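Local coordinates for protein KLLA0E08119p (Kluyveromyces lactis, PDB 3VA7) that probably uses ATP and biotin to carboxylate urea to urea-1-carboxylate, this chain being the urea carboxylase part of a longer enzyme that also hydrolyses the product, at residues Glu764-Leu767 against Trp768-Gly771. Sequence-based numbering, arbitrary orientation.
With NA (sodium ion), chain K.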
loop_
_atom_site.group_PDB
_atom_site.type_symbol
_atom_site.label_atom_id
_atom_site.label_comp_id
_atom_site.label_asym_id
_atom_site.label_seq_id
_atom_site.Cartn_x
_atom_site.Cartn_y
_atom_site.Cartn_z
ATOM N N GLU A 764 -0.825 13.212 -25.250
ATOM C CA GLU A 764 -0.215 12.079 -24.608
ATOM C C GLU A 764 1.305 12.193 -24.640
ATOM O O GLU A 764 1.974 12.033 -23.605
ATOM C CB GLU A 764 -0.641 10.806 -25.317
ATOM C CG GLU A 764 -0.122 9.530 -24.677
ATOM C CD GLU A 764 -0.739 8.299 -25.303
ATOM O OE1 GLU A 764 -0.255 7.195 -25.006
ATOM O OE2 GLU A 764 -1.699 8.443 -26.126
ATOM N N ALA A 765 1.816 12.486 -25.838
ATOM C CA ALA A 765 3.220 12.361 -26.195
ATOM C C ALA A 765 3.954 13.604 -25.774
ATOM O O ALA A 765 5.192 13.651 -25.871
ATOM C CB ALA A 765 3.346 12.201 -27.709
ATOM N N GLU A 766 3.196 14.619 -25.369
ATOM C CA GLU A 766 3.772 15.809 -24.762
ATOM C C GLU A 766 3.884 15.769 -23.215
ATOM O O GLU A 766 4.617 16.570 -22.621
ATOM C CB GLU A 766 3.053 17.072 -25.236
ATOM C CG GLU A 766 3.189 17.259 -26.713
ATOM C CD GLU A 766 4.415 18.066 -27.042
ATOM O OE1 GLU A 766 4.412 19.254 -26.662
ATOM O OE2 GLU A 766 5.364 17.527 -27.640
ATOM N N LEU A 767 3.179 14.835 -22.578
ATOM C CA LEU A 767 3.191 14.715 -21.103
ATOM C C LEU A 767 4.590 14.561 -20.503
ATOM O O LEU A 767 4.815 15.046 -19.411
ATOM C CB LEU A 767 2.268 13.579 -20.625
ATOM C CG LEU A 767 0.919 14.136 -20.193
ATOM C CD1 LEU A 767 -0.049 13.015 -19.802
ATOM C CD2 LEU A 767 1.129 15.069 -19.010
ATOM N N TRP A 768 5.517 13.898 -21.211
ATOM C CA TRP A 768 6.881 13.753 -20.730
ATOM C C TRP A 768 7.523 15.073 -20.399
ATOM O O TRP A 768 8.335 15.123 -19.526
ATOM C CB TRP A 768 7.771 13.035 -21.727
ATOM C CG TRP A 768 8.389 13.949 -22.800
ATOM C CD1 TRP A 768 7.875 14.221 -24.042
ATOM C CD2 TRP A 768 9.623 14.689 -22.706
ATOM N NE1 TRP A 768 8.710 15.094 -24.727
ATOM C CE2 TRP A 768 9.790 15.389 -23.938
ATOM C CE3 TRP A 768 10.600 14.830 -21.706
ATOM C CZ2 TRP A 768 10.908 16.209 -24.202
ATOM C CZ3 TRP A 768 11.693 15.658 -21.954
ATOM C CH2 TRP A 768 11.836 16.339 -23.205
ATOM N N LYS A 769 7.167 16.133 -21.106
ATOM C CA LYS A 769 7.691 17.451 -20.804
ATOM C C LYS A 769 7.285 17.841 -19.410
ATOM O O LYS A 769 8.125 18.353 -18.625
ATOM C CB LYS A 769 7.228 18.518 -21.812
ATOM C CG LYS A 769 8.026 18.514 -23.124
ATOM C CD LYS A 769 7.366 19.403 -24.184
ATOM C CE LYS A 769 8.067 19.173 -25.478
ATOM N NZ LYS A 769 7.264 19.578 -26.662
ATOM N N VAL A 770 6.008 17.587 -19.096
ATOM C CA VAL A 770 5.441 17.954 -17.802
ATOM C C VAL A 770 6.168 17.198 -16.690
ATOM O O VAL A 770 6.415 17.748 -15.621
ATOM C CB VAL A 770 3.909 17.758 -17.783
ATOM C CG1 VAL A 770 3.300 18.192 -16.449
ATOM C CG2 VAL A 770 3.305 18.579 -18.901
ATOM N N GLY A 771 6.594 15.980 -16.967
ATOM C CA GLY A 771 7.498 15.276 -16.034
ATOM C C GLY A 771 8.924 15.830 -15.840
ATOM O O GLY A 771 9.738 15.246 -15.116
HETATM NA NA NA K . -2.500 8.871 -28.688
HETATM O O HOH W 1 4.740 12.270 -22.803
HETATM O O HOH W 2 -2.280 6.101 -27.737
#
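Glu766 and Lys769 form an i to i+3 salt bridge along a short helical turn in the carboxyltransferase region, just after strand 756-762. The evidence is Glu766 OE1 lying 2.9 Å from Lys769 NZ, which meets it on the syn side, 21° out of the carboxylate plane, while the bond to OE2 is weak. Both side chains run side by side in the same direction. The lysine is extended beyond CG, whereas the glutamate bends at chi2 (-90°), which brings its carboxylate round to the ammonium. Neither charge relies on the other alone: Glu766 OE1 also accepts from Gly666 N, and Lys769 NZ donates weakly to Lys664 O, so the pair ties the turn to strand 662-669. An alanine in place of Glu766 would probably leave the Lys769 ammonium without its carboxylate mate and Gly666 N without this acceptor. The backbone joins the same two residues, Lys769 N to Glu766 O at 3.0 Å. One residue on, Leu767 O accepts from Gly771 N in an i to i+4 bond at 3.2 Å, and more weakly from Val770 N. Apolar packing accompanies these bonds: the Leu767 CD2 methyl meets CB and CG2 of Val770, both at 4.1 Å, the two side chains crossing obliquely. At the start of the segment, Glu764 reaches away from the turn, and its OE2 binds the sodium ion at 2.7 Å, as Asp845 also does. Trp768 turns the edge of its indole to the preceding backbone and receives Lys769 CG over one face, toward the rim. Its chi1 of 85°, with CG between the backbone N and the carbonyl carbon, brings Trp768 CD1 to 3.3 Å from Ala765 O, close to the ring plane.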